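Local coordinates for protein dimethyl-sulfide monooxygenase (Hyphomicrobium sulfonivorans, PDB 6AK1) that catalyses the FMN- and NADH-dependent oxidation of dimethyl sulfide by molecular oxygen, yielding methanethiol and formaldehyde, at residues 52-57 with 90-95; 110-115 with 165-170; 244-249 with 259-264; 318-323 with 330-335. All blocks are in the same frame, centred on the assembly; numbering follows the deposited sequence.

Contact 1 of 4, residues 52-57 with 90-95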
loop_
_atom_site.group_PDB
_atom_site.type_symbol
_atom_site.label_atom_id
_atom_site.label_comp_id
_atom_site.label_asym_id
_atom_site.label_seq_id
_atom_site.Cartn_x
_atom_site.Cartn_y
_atom_site.Cartn_z
ATOM N N ASP A 52 -12.651 1.342 -3.528
ATOM C CA ASP A 52 -12.458 0.470 -2.375
ATOM C C ASP A 52 -11.571 1.109 -1.311
ATOM O O ASP A 52 -11.848 0.969 -0.112
ATOM C CB ASP A 52 -11.885 -0.868 -2.825
ATOM C CG ASP A 52 -12.902 -1.683 -3.615
ATOM O OD1 ASP A 52 -12.953 -1.516 -4.855
ATOM O OD2 ASP A 52 -13.666 -2.460 -2.993
ATOM N N CYS A 53 -10.517 1.822 -1.713
ATOM C CA CYS A 53 -9.467 2.114 -0.750
ATOM C C CYS A 53 -8.599 3.274 -1.226
ATOM O O CYS A 53 -8.342 3.418 -2.425
ATOM C CB CYS A 53 -8.618 0.847 -0.507
ATOM S SG CYS A 53 -7.404 0.971 0.824
ATOM N N LEU A 54 -8.144 4.096 -0.265
ATOM C CA LEU A 54 -7.067 5.062 -0.482
ATOM C C LEU A 54 -5.764 4.445 0.029
ATOM O O LEU A 54 -5.591 4.243 1.233
ATOM C CB LEU A 54 -7.360 6.386 0.220
ATOM C CG LEU A 54 -6.283 7.480 0.168
ATOM C CD1 LEU A 54 -6.076 8.052 -1.235
ATOM C CD2 LEU A 54 -6.619 8.599 1.150
ATOM N N PHE A 55 -4.856 4.142 -0.878
ATOM C CA PHE A 55 -3.599 3.473 -0.561
ATOM C C PHE A 55 -2.532 4.554 -0.434
ATOM O O PHE A 55 -2.153 5.178 -1.434
ATOM C CB PHE A 55 -3.277 2.471 -1.668
ATOM C CG PHE A 55 -2.175 1.502 -1.354
ATOM C CD1 PHE A 55 -0.884 1.941 -1.099
ATOM C CD2 PHE A 55 -2.421 0.141 -1.370
ATOM C CE1 PHE A 55 0.145 1.045 -0.838
ATOM C CE2 PHE A 55 -1.396 -0.772 -1.121
ATOM C CZ PHE A 55 -0.107 -0.315 -0.860
ATOM N N ILE A 56 -2.060 4.795 0.789
ATOM C CA ILE A 56 -1.138 5.893 1.062
ATOM C C ILE A 56 0.261 5.314 1.248
ATOM O O ILE A 56 0.536 4.631 2.244
ATOM C CB ILE A 56 -1.581 6.713 2.285
ATOM C CG1 ILE A 56 -3.017 7.198 2.102
ATOM C CG2 ILE A 56 -0.665 7.937 2.479
ATOM C CD1 ILE A 56 -3.586 7.895 3.323
ATOM N N ALA A 57 1.154 5.606 0.304
ATOM C CA ALA A 57 2.549 5.188 0.382
ATOM C C ALA A 57 3.325 6.071 1.365
ATOM O O ALA A 57 2.831 7.089 1.853
ATOM C CB ALA A 57 3.200 5.231 -1.002
ATOM N N SER A 90 -7.864 9.952 10.635
ATOM C CA SER A 90 -9.103 10.099 11.409
ATOM C C SER A 90 -10.004 11.175 10.819
ATOM O O SER A 90 -11.224 11.001 10.755
ATOM C CB SER A 90 -8.806 10.418 12.879
ATOM O OG SER A 90 -8.173 11.674 13.010
ATOM N N ALA A 91 -9.425 12.296 10.385
ATOM C CA ALA A 91 -10.228 13.309 9.708
ATOM C C ALA A 91 -10.934 12.724 8.486
ATOM O O ALA A 91 -12.113 13.018 8.247
ATOM C CB ALA A 91 -9.356 14.502 9.303
ATOM N N MET A 92 -10.237 11.872 7.713
ATOM C CA MET A 92 -10.830 11.316 6.495
ATOM C C MET A 92 -11.908 10.294 6.828
ATOM O O MET A 92 -12.921 10.193 6.126
ATOM C CB MET A 92 -9.743 10.677 5.616
ATOM C CG MET A 92 -8.859 11.676 4.889
ATOM S SD MET A 92 -7.811 10.865 3.622
ATOM C CE MET A 92 -6.749 9.842 4.669
ATOM N N ALA A 93 -11.702 9.528 7.901
ATOM C CA ALA A 93 -12.699 8.573 8.350
ATOM C C ALA A 93 -13.945 9.268 8.888
ATOM O O ALA A 93 -15.054 8.729 8.770
ATOM C CB ALA A 93 -12.085 7.666 9.416
ATOM N N ALA A 94 -13.784 10.464 9.471
ATOM C CA ALA A 94 -14.923 11.198 10.020
ATOM C C ALA A 94 -15.917 11.630 8.947
ATOM O O ALA A 94 -17.106 11.771 9.249
ATOM C CB ALA A 94 -14.445 12.437 10.789
ATOM N N VAL A 95 -15.465 11.889 7.718
ATOM C CA VAL A 95 -16.363 12.362 6.659
ATOM C C VAL A 95 -16.676 11.256 5.651
ATOM O O VAL A 95 -17.171 11.530 4.560
ATOM C CB VAL A 95 -15.808 13.608 5.950
ATOM C CG1 VAL A 95 -15.656 14.772 6.936
ATOM C CG2 VAL A 95 -14.471 13.299 5.252
#
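Met92 O, in helix 89-94, takes a hydrogen bond from the side-chain hydroxyl of Thr96 and a weak one from Val95 N, 3.4 Å from Met92 O. From the same residue a side chain reaches across to strand 53-57. The contact is a sulfur-and-methyl meeting. Met92 SD lies 3.6 Å from Leu54 CD2, the two side chains crossing at about a right angle. The thioether then bends at its last torsion (chi3 -66°), which brings Met92 CE back to 3.7 Å from Leu54 CD2 and turns it toward Ile56, two residues farther along the strand. There it meets Ile56 tip to tip, Met92 CE standing 4.0 Å from Ile56 CD1. One methionine thus bridges two alternate residues on the same side of the strand. Phe55, between them, points the opposite way and joins the rings of Phe10, Phe225 and Phe245. Ala43 of helix 36-48 and Phe101 of strand 100-106 also pack on Met92. Strands 53-57 and 100-106 are parallel neighbours with helix 89-94 between them in the chain, the beta-alpha-beta crossover of the TIM barrel found in luciferase-like flavin monooxygenases.

Contact 2 of 4, residues 110-115 with 165-170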
loop_
_atom_site.group_PDB
_atom_site.type_symbol
_atom_site.label_atom_id
_atom_site.label_comp_id
_atom_site.label_asym_id
_atom_site.label_seq_id
_atom_site.Cartn_x
_atom_site.Cartn_y
_atom_site.Cartn_z
ATOM N N GLU A 110 10.423 0.722 13.775
ATOM C CA GLU A 110 9.453 0.802 14.850
ATOM C C GLU A 110 9.278 -0.555 15.520
ATOM O O GLU A 110 9.064 -1.568 14.839
ATOM C CB GLU A 110 8.107 1.309 14.334
ATOM C CG GLU A 110 7.227 1.806 15.460
ATOM C CD GLU A 110 5.985 2.509 14.960
ATOM O OE1 GLU A 110 5.052 2.675 15.776
ATOM O OE2 GLU A 110 5.948 2.889 13.762
ATOM N N GLN A 111 9.352 -0.563 16.848
ATOM C CA GLN A 111 9.142 -1.784 17.618
ATOM C C GLN A 111 7.730 -2.327 17.379
ATOM O O GLN A 111 6.777 -1.550 17.279
ATOM C CB GLN A 111 9.353 -1.516 19.112
ATOM C CG GLN A 111 10.734 -0.959 19.497
ATOM C CD GLN A 111 10.852 0.574 19.367
ATOM O OE1 GLN A 111 10.095 1.210 18.635
ATOM N NE2 GLN A 111 11.820 1.163 20.079
ATOM N N PRO A 112 7.555 -3.650 17.301
ATOM C CA PRO A 112 6.218 -4.192 16.975
ATOM C C PRO A 112 5.143 -3.867 17.998
ATOM O O PRO A 112 3.995 -3.615 17.612
ATOM C CB PRO A 112 6.464 -5.709 16.873
ATOM C CG PRO A 112 7.763 -5.951 17.615
ATOM C CD PRO A 112 8.580 -4.708 17.408
ATOM N N TYR A 113 5.475 -3.856 19.293
ATOM C CA TYR A 113 4.476 -3.537 20.315
ATOM C C TYR A 113 3.856 -2.160 20.085
ATOM O O TYR A 113 2.646 -1.981 20.251
ATOM C CB TYR A 113 5.118 -3.606 21.705
ATOM C CG TYR A 113 4.135 -3.600 22.854
ATOM C CD1 TYR A 113 3.466 -4.762 23.218
ATOM C CD2 TYR A 113 3.884 -2.443 23.583
ATOM C CE1 TYR A 113 2.571 -4.774 24.267
ATOM C CE2 TYR A 113 2.984 -2.449 24.637
ATOM C CZ TYR A 113 2.333 -3.614 24.970
ATOM O OH TYR A 113 1.452 -3.636 26.017
ATOM N N LEU A 114 4.671 -1.174 19.705
ATOM C CA LEU A 114 4.163 0.182 19.508
ATOM C C LEU A 114 3.422 0.330 18.185
ATOM O O LEU A 114 2.397 1.017 18.123
ATOM C CB LEU A 114 5.309 1.188 19.574
ATOM C CG LEU A 114 5.964 1.401 20.939
ATOM C CD1 LEU A 114 7.095 2.421 20.792
ATOM C CD2 LEU A 114 4.932 1.849 21.993
ATOM N N LEU A 115 3.936 -0.260 17.108
ATOM C CA LEU A 115 3.191 -0.196 15.851
ATOM C C LEU A 115 1.837 -0.878 16.000
ATOM O O LEU A 115 0.826 -0.384 15.490
ATOM C CB LEU A 115 3.995 -0.811 14.693
ATOM C CG LEU A 115 3.274 -0.738 13.326
ATOM C CD1 LEU A 115 2.808 0.688 12.986
ATOM C CD2 LEU A 115 4.141 -1.313 12.198
ATOM N N MET A 165 5.977 -10.228 12.406
ATOM C CA MET A 165 4.546 -10.431 12.160
ATOM C C MET A 165 3.934 -11.381 13.182
ATOM O O MET A 165 2.795 -11.180 13.623
ATOM C CB MET A 165 4.316 -10.984 10.751
ATOM C CG MET A 165 4.945 -10.179 9.630
ATOM S SD MET A 165 4.280 -8.500 9.473
ATOM C CE MET A 165 2.553 -8.831 9.085
ATOM N N GLU A 166 4.658 -12.443 13.539
ATOM C CA GLU A 166 4.217 -13.332 14.616
ATOM C C GLU A 166 3.848 -12.540 15.873
ATOM O O GLU A 166 2.764 -12.721 16.440
ATOM C CB GLU A 166 5.319 -14.363 14.906
ATOM C CG GLU A 166 5.117 -15.204 16.168
ATOM C CD GLU A 166 6.268 -16.191 16.422
ATOM O OE1 GLU A 166 7.259 -16.192 15.653
ATOM O OE2 GLU A 166 6.181 -16.968 17.396
ATOM N N VAL A 167 4.730 -11.627 16.299
ATOM C CA VAL A 167 4.441 -10.778 17.460
ATOM C C VAL A 167 3.156 -9.984 17.244
ATOM O O VAL A 167 2.272 -9.958 18.110
ATOM C CB VAL A 167 5.628 -9.837 17.746
ATOM C CG1 VAL A 167 5.238 -8.785 18.775
ATOM C CG2 VAL A 167 6.869 -10.632 18.199
ATOM N N MET A 168 3.044 -9.307 16.084
ATOM C CA MET A 168 1.855 -8.509 15.777
ATOM C C MET A 168 0.595 -9.360 15.832
ATOM O O MET A 168 -0.406 -8.963 16.440
ATOM C CB MET A 168 1.970 -7.867 14.381
ATOM C CG MET A 168 3.242 -7.102 14.104
ATOM S SD MET A 168 3.360 -5.628 15.117
ATOM C CE MET A 168 2.346 -4.468 14.204
ATOM N N TYR A 169 0.618 -10.526 15.168
ATOM C CA TYR A 169 -0.551 -11.410 15.153
ATOM C C TYR A 169 -0.908 -11.913 16.561
ATOM O O TYR A 169 -2.092 -12.068 16.895
ATOM C CB TYR A 169 -0.300 -12.593 14.216
ATOM C CG TYR A 169 -0.104 -12.248 12.737
ATOM C CD1 TYR A 169 -0.655 -11.097 12.173
ATOM C CD2 TYR A 169 0.614 -13.092 11.909
ATOM C CE1 TYR A 169 -0.472 -10.794 10.818
ATOM C CE2 TYR A 169 0.798 -12.805 10.558
ATOM C CZ TYR A 169 0.252 -11.660 10.018
ATOM O OH TYR A 169 0.454 -11.390 8.677
ATOM N N LYS A 170 0.096 -12.188 17.398
ATOM C CA LYS A 170 -0.188 -12.625 18.765
ATOM C C LYS A 170 -0.868 -11.522 19.555
ATOM O O LYS A 170 -1.838 -11.770 20.281
ATOM C CB LYS A 170 1.103 -13.057 19.471
ATOM C CG LYS A 170 1.682 -14.368 18.965
ATOM C CD LYS A 170 2.984 -14.739 19.699
ATOM C CE LYS A 170 3.596 -16.037 19.152
ATOM N NZ LYS A 170 4.909 -16.345 19.793
#
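Met168 presses its sulfur onto Pro112, and this is where helices 112-126 and 157-174 come closest in the contact. Met168 SD is 3.6 Å from Pro112 CB and 3.3 Å from Pro112 O, so the carbonyl of the first helical turn is flanked by thioether. A chain folded at both chi2 (-67°) and chi3 (-82°) curls the end of Met168 toward Leu115, where Met168 CE rests 3.9 Å from Leu115 CG. Val167 shares the same ring carbon, its CG1 3.8 Å from Pro112 CB and slightly farther from Pro112 CG. With an alanine in place of Met168, Pro112 would probably be left without the sulfur against it and Leu115 without the methyl. The packing fades toward the outer surfaces of the helices. Tyr113 and Leu114 start out away from helix 157-174, while Glu166 and Lys170 lie on a partly exposed side. There Lys170 NZ is 2.8 Å from Glu166 OE2 in a salt bridge between residues one helical turn apart, the ammonium on the anti side of OE2 and 26° out of the carboxylate plane; His201 is a second partner of the lysine. Beneath the tight part, Trp132 of strand 130-135 packs against both Met168 and Leu115, while Tyr164 of helix 157-174 touches Pro112 and Leu115, so the helix pair is seated against the barrel wall.

Contact 3 of 4, residues 244-249 with 259-264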
loop_
_atom_site.group_PDB
_atom_site.type_symbol
_atom_site.label_atom_id
_atom_site.label_comp_id
_atom_site.label_asym_id
_atom_site.label_seq_id
_atom_site.Cartn_x
_atom_site.Cartn_y
_atom_site.Cartn_z
ATOM N N MET A 244 -2.021 -7.738 -2.521
ATOM C CA MET A 244 -0.637 -7.676 -2.966
ATOM C C MET A 244 -0.516 -6.650 -4.079
ATOM O O MET A 244 -1.277 -6.688 -5.052
ATOM C CB MET A 244 -0.130 -9.040 -3.429
ATOM C CG MET A 244 1.389 -9.135 -3.365
ATOM S SD MET A 244 2.017 -10.757 -3.826
ATOM C CE MET A 244 1.346 -11.745 -2.485
ATOM N N PHE A 245 0.439 -5.734 -3.923
ATOM C CA PHE A 245 0.610 -4.586 -4.806
ATOM C C PHE A 245 1.802 -4.891 -5.715
ATOM O O PHE A 245 2.937 -5.009 -5.241
ATOM C CB PHE A 245 0.808 -3.323 -3.965
ATOM C CG PHE A 245 1.004 -2.062 -4.753
ATOM C CD1 PHE A 245 0.554 -1.942 -6.071
ATOM C CD2 PHE A 245 1.649 -0.978 -4.175
ATOM C CE1 PHE A 245 0.738 -0.755 -6.792
ATOM C CE2 PHE A 245 1.834 0.208 -4.887
ATOM C CZ PHE A 245 1.378 0.319 -6.201
ATOM N N ILE A 246 1.542 -5.052 -7.018
ATOM C CA ILE A 246 2.564 -5.499 -7.951
ATOM C C ILE A 246 2.861 -4.416 -8.977
ATOM O O ILE A 246 2.055 -3.522 -9.250
ATOM C CB ILE A 246 2.181 -6.808 -8.668
ATOM C CG1 ILE A 246 0.931 -6.609 -9.534
ATOM C CG2 ILE A 246 1.999 -7.940 -7.674
ATOM C CD1 ILE A 246 0.707 -7.740 -10.514
ATOM N N LEU A 247 4.046 -4.523 -9.559
ATOM C CA LEU A 247 4.489 -3.663 -10.647
ATOM C C LEU A 247 4.656 -4.544 -11.880
ATOM O O LEU A 247 5.550 -5.393 -11.917
ATOM C CB LEU A 247 5.792 -2.963 -10.274
ATOM C CG LEU A 247 6.379 -2.028 -11.316
ATOM C CD1 LEU A 247 5.342 -0.988 -11.693
ATOM C CD2 LEU A 247 7.647 -1.370 -10.769
ATOM N N THR A 248 3.781 -4.381 -12.873
ATOM C CA THR A 248 3.892 -5.148 -14.109
ATOM C C THR A 248 3.718 -4.235 -15.317
ATOM O O THR A 248 2.880 -3.327 -15.307
ATOM C CB THR A 248 2.872 -6.300 -14.159
ATOM O OG1 THR A 248 2.904 -6.907 -15.460
ATOM C CG2 THR A 248 1.465 -5.810 -13.844
ATOM N N THR A 249 4.517 -4.486 -16.362
ATOM C CA THR A 249 4.616 -3.574 -17.491
ATOM C C THR A 249 3.913 -4.073 -18.738
ATOM O O THR A 249 3.849 -3.338 -19.724
ATOM C CB THR A 249 6.091 -3.266 -17.811
ATOM O OG1 THR A 249 6.823 -4.480 -18.031
ATOM C CG2 THR A 249 6.733 -2.506 -16.662
ATOM N N THR A 259 -0.213 -15.716 -11.896
ATOM C CA THR A 259 -0.231 -17.171 -11.775
ATOM C C THR A 259 0.789 -17.643 -10.742
ATOM O O THR A 259 0.484 -18.505 -9.909
ATOM C CB THR A 259 0.044 -17.814 -13.142
ATOM O OG1 THR A 259 -0.993 -17.450 -14.064
ATOM C CG2 THR A 259 0.116 -19.332 -13.030
ATOM N N ASP A 260 2.005 -17.072 -10.770
ATOM C CA ASP A 260 3.026 -17.432 -9.780
ATOM C C ASP A 260 2.597 -17.077 -8.357
ATOM O O ASP A 260 2.779 -17.878 -7.430
ATOM C CB ASP A 260 4.359 -16.758 -10.111
ATOM C CG ASP A 260 5.081 -17.428 -11.282
ATOM O OD1 ASP A 260 4.659 -18.542 -11.682
ATOM O OD2 ASP A 260 6.078 -16.856 -11.792
ATOM N N ILE A 261 2.042 -15.875 -8.159
ATOM C CA ILE A 261 1.633 -15.460 -6.815
ATOM C C ILE A 261 0.581 -16.413 -6.265
ATOM O O ILE A 261 0.650 -16.829 -5.101
ATOM C CB ILE A 261 1.132 -13.998 -6.824
ATOM C CG1 ILE A 261 2.315 -13.028 -6.852
ATOM C CG2 ILE A 261 0.199 -13.720 -5.644
ATOM C CD1 ILE A 261 1.945 -11.629 -7.319
ATOM N N ARG A 262 -0.395 -16.796 -7.099
ATOM C CA ARG A 262 -1.449 -17.689 -6.620
ATOM C C ARG A 262 -0.942 -19.124 -6.435
ATOM O O ARG A 262 -1.483 -19.859 -5.599
ATOM C CB ARG A 262 -2.654 -17.638 -7.565
ATOM C CG ARG A 262 -3.257 -16.229 -7.717
ATOM C CD ARG A 262 -4.635 -16.217 -8.401
ATOM N NE ARG A 262 -4.956 -14.898 -8.940
ATOM C CZ ARG A 262 -5.467 -13.891 -8.233
ATOM N NH1 ARG A 262 -5.722 -14.038 -6.934
ATOM N NH2 ARG A 262 -5.705 -12.727 -8.822
ATOM N N ASN A 263 0.096 -19.535 -7.179
ATOM C CA ASN A 263 0.770 -20.795 -6.866
ATOM C C ASN A 263 1.426 -20.725 -5.490
ATOM O O ASN A 263 1.305 -21.649 -4.676
ATOM C CB ASN A 263 1.819 -21.128 -7.936
ATOM C CG ASN A 263 1.205 -21.432 -9.303
ATOM O OD1 ASN A 263 0.023 -21.760 -9.415
ATOM N ND2 ASN A 263 2.020 -21.325 -10.348
ATOM N N GLN A 264 2.120 -19.619 -5.214
ATOM C CA GLN A 264 2.766 -19.437 -3.918
ATOM C C GLN A 264 1.745 -19.354 -2.784
ATOM O O GLN A 264 2.021 -19.813 -1.668
ATOM C CB GLN A 264 3.664 -18.193 -3.966
ATOM C CG GLN A 264 5.010 -18.434 -4.683
ATOM C CD GLN A 264 5.546 -17.224 -5.468
ATOM O OE1 GLN A 264 5.181 -16.078 -5.210
ATOM N NE2 GLN A 264 6.415 -17.492 -6.446
#
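Ile261 meets Met244 and Ile246 through apolar contacts alone. The side chains of Met244 and Ile261 run alongside one another, pointing opposite ways: Met244 SD lies 3.6 Å from Ile261 CD1, and Met244 CE, turned by a bend at chi3 (-66°), reaches 3.9 Å from Ile261 CG2. The thioether therefore lies along both branches of the isoleucine. Two residues on, Ile246 CG2 approaches the same methyl, 3.7 Å from Ile261 CD1. Cutting Ile261 back to an alanine is likely to strip the Met244 thioether of both branches that line it and Ile246 CG2 of its methyl partner.

Backbone bonds hold each partner in shape. On the helix, Asn263 N donates to Thr259 O at 2.9 Å; on the strand, Met244 and Ile246 are bonded to strand 276-284, whose Ile277 also packs on Ile261 and Ile246.

Polar and charged groups are kept to other faces of the helix. Arg262 makes a salt bridge with Asp392, Asn263 binds Arg272, and Asp260 accepts from Gln256.

Strand 243-246, helix 251-267 and strand 276-284 form one beta-alpha-beta unit of the barrel, with Ile261 on the helix face turned to the sheet. With a thioether and a methyl from the strand against isoleucine branches from the helix, the fit here rests on shape and burial, and no directional bond between the two segments fixes how the helix sits on the strand.

Contact 4 of 4, residues 318-323 with 330-335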
loop_
_atom_site.group_PDB
_atom_site.type_symbol
_atom_site.label_atom_id
_atom_site.label_comp_id
_atom_site.label_asym_id
_atom_site.label_seq_id
_atom_site.Cartn_x
_atom_site.Cartn_y
_atom_site.Cartn_z
ATOM N N ILE A 318 20.632 3.489 -9.983
ATOM C CA ILE A 318 21.465 3.966 -11.078
ATOM C C ILE A 318 21.473 5.487 -11.076
ATOM O O ILE A 318 20.412 6.118 -11.146
ATOM C CB ILE A 318 20.970 3.428 -12.422
ATOM C CG1 ILE A 318 21.048 1.906 -12.436
ATOM C CG2 ILE A 318 21.767 4.053 -13.560
ATOM C CD1 ILE A 318 20.113 1.305 -13.447
ATOM N N ASP A 319 22.668 6.074 -11.012
ATOM C CA ASP A 319 22.848 7.522 -11.091
ATOM C C ASP A 319 22.940 7.898 -12.564
ATOM O O ASP A 319 23.980 7.706 -13.205
ATOM C CB ASP A 319 24.085 7.954 -10.313
ATOM C CG ASP A 319 24.393 9.430 -10.470
ATOM O OD1 ASP A 319 23.512 10.198 -10.936
ATOM O OD2 ASP A 319 25.531 9.825 -10.125
ATOM N N PHE A 320 21.848 8.442 -13.109
ATOM C CA PHE A 320 21.833 8.806 -14.523
ATOM C C PHE A 320 22.822 9.909 -14.882
ATOM O O PHE A 320 23.028 10.155 -16.072
ATOM C CB PHE A 320 20.422 9.228 -14.945
ATOM C CG PHE A 320 19.576 8.094 -15.455
ATOM C CD1 PHE A 320 19.193 7.062 -14.614
ATOM C CD2 PHE A 320 19.168 8.056 -16.785
ATOM C CE1 PHE A 320 18.414 6.008 -15.087
ATOM C CE2 PHE A 320 18.386 7.012 -17.258
ATOM C CZ PHE A 320 18.014 5.980 -16.406
ATOM N N ALA A 321 23.423 10.599 -13.909
ATOM C CA ALA A 321 24.451 11.569 -14.265
ATOM C C ALA A 321 25.668 10.901 -14.910
ATOM O O ALA A 321 26.475 11.589 -15.541
ATOM C CB ALA A 321 24.869 12.375 -13.039
ATOM N N LYS A 322 25.801 9.578 -14.782
ATOM C CA LYS A 322 26.859 8.793 -15.408
ATOM C C LYS A 322 26.503 8.327 -16.818
ATOM O O LYS A 322 27.348 7.723 -17.492
ATOM C CB LYS A 322 27.177 7.555 -14.558
ATOM C CG LYS A 322 27.360 7.802 -13.072
ATOM C CD LYS A 322 28.657 8.501 -12.766
ATOM C CE LYS A 322 28.867 8.574 -11.259
ATOM N NZ LYS A 322 30.115 9.304 -10.912
ATOM N N LEU A 323 25.283 8.579 -17.274
ATOM C CA LEU A 323 24.778 8.022 -18.520
ATOM C C LEU A 323 24.776 9.090 -19.610
ATOM O O LEU A 323 25.150 10.246 -19.393
ATOM C CB LEU A 323 23.377 7.434 -18.325
ATOM C CG LEU A 323 23.257 5.990 -17.823
ATOM C CD1 LEU A 323 24.017 5.751 -16.526
ATOM C CD2 LEU A 323 21.794 5.630 -17.642
ATOM N N GLN A 330 17.684 1.445 -26.942
ATOM C CA GLN A 330 18.115 0.075 -27.211
ATOM C C GLN A 330 19.588 -0.160 -26.871
ATOM O O GLN A 330 19.981 -1.307 -26.634
ATOM C CB GLN A 330 17.844 -0.288 -28.678
ATOM C CG GLN A 330 18.343 0.736 -29.690
ATOM C CD GLN A 330 18.130 0.311 -31.149
ATOM O OE1 GLN A 330 18.058 -0.880 -31.468
ATOM N NE2 GLN A 330 18.022 1.296 -32.039
ATOM N N ALA A 331 20.401 0.897 -26.811
ATOM C CA ALA A 331 21.821 0.789 -26.490
ATOM C C ALA A 331 22.133 0.969 -25.003
ATOM O O ALA A 331 23.310 0.980 -24.631
ATOM C CB ALA A 331 22.617 1.815 -27.303
ATOM N N MET A 332 21.123 1.112 -24.146
ATOM C CA MET A 332 21.374 1.294 -22.722
ATOM C C MET A 332 22.059 0.060 -22.137
ATOM O O MET A 332 21.727 -1.082 -22.474
ATOM C CB MET A 332 20.058 1.585 -21.994
ATOM C CG MET A 332 20.147 1.659 -20.472
ATOM S SD MET A 332 18.654 2.350 -19.693
ATOM C CE MET A 332 18.786 4.069 -20.226
ATOM N N GLU A 333 23.033 0.299 -21.256
ATOM C CA GLU A 333 23.862 -0.792 -20.757
ATOM C C GLU A 333 23.080 -1.689 -19.808
ATOM O O GLU A 333 23.063 -2.915 -19.972
ATOM C CB GLU A 333 25.112 -0.236 -20.072
ATOM C CG GLU A 333 25.987 0.654 -20.971
ATOM C CD GLU A 333 26.836 -0.126 -21.975
ATOM O OE1 GLU A 333 27.537 0.529 -22.790
ATOM O OE2 GLU A 333 26.814 -1.384 -21.942
ATOM N N ASN A 334 22.416 -1.099 -18.820
ATOM C CA ASN A 334 21.781 -1.882 -17.772
ATOM C C ASN A 334 20.617 -2.691 -18.333
ATOM O O ASN A 334 19.632 -2.123 -18.811
ATOM C CB ASN A 334 21.307 -0.962 -16.656
ATOM C CG ASN A 334 20.864 -1.729 -15.428
ATOM O OD1 ASN A 334 19.698 -2.127 -15.308
ATOM N ND2 ASN A 334 21.795 -1.947 -14.507
ATOM N N ASP A 335 20.721 -4.021 -18.247
ATOM C CA ASP A 335 19.694 -4.900 -18.803
ATOM C C ASP A 335 18.335 -4.672 -18.158
ATOM O O ASP A 335 17.312 -4.609 -18.846
ATOM C CB ASP A 335 20.107 -6.361 -18.635
ATOM C CG ASP A 335 21.158 -6.797 -19.641
ATOM O OD1 ASP A 335 21.688 -5.942 -20.385
ATOM O OD2 ASP A 335 21.446 -8.013 -19.672
#
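Met332, Ile318 and Asn334 account for most of the surface that these two loop segments bury in each other. Met332 extends away from its backbone, CG anti to N (chi1 174°), and then bends at chi3, so that its terminal methyl rests against both Phe320 and Leu323. Met332 CE is 4.2 Å from Phe320 CE2, approaching the ring obliquely, and 4.3 Å from Leu323 CD2. That leucine methyl also lies 3.6 Å above one face of the Phe320 ring, offset toward its rim, so ring and branch pack on one another as well as on the methionine. The loop carrying Phe320 is shaped by an Asx turn: Asp319 OD1 accepts from Ala321 N at 3.0 Å, the N-H coming in from above the carboxylate plane. The same oxygen also takes a bond from Arg67 N. Between helices 305-316 and 335-344, this connection lies at the periphery of the fold, away from the residues that probably bind FMN. Asn334 is the N-cap of helix 335-344, its OD1 accepting from Leu337 N. The amide fixed in this way offers its face to Ile318, whose CD1 lies 3.7 Å from Asn334 CG and 3.8 Å from Asn334 ND2. Around the Met332 end, Leu341 of helix 335-344 and Val355 of helix 355-362 pack on the methionine, and Leu309 and Tyr312 of helix 305-316 touch the Phe320 ring.

How the contacts relate
The four contacts follow one another along the chain without interleaving, all within the luciferase-like monooxygenase domain. Contacts 1 and 3 belong to the same parallel barrel sheet, on opposite sides of the chain's centre; their centres are 25 Å apart, yet they meet in the barrel interior where Phe55 CZ packs 3.8 Å from Phe245 CD2. Contact 2, about 23 Å from contact 1 between centres, pairs two helices outside strand 130-135 of that sheet. Contact 4 is the outlier, its centre 27 to 40 Å from those of the others, in the connection between helices 305-316 and 335-344. Three contacts thus pack the helical layer around the barrel, and the fourth shapes a peripheral loop.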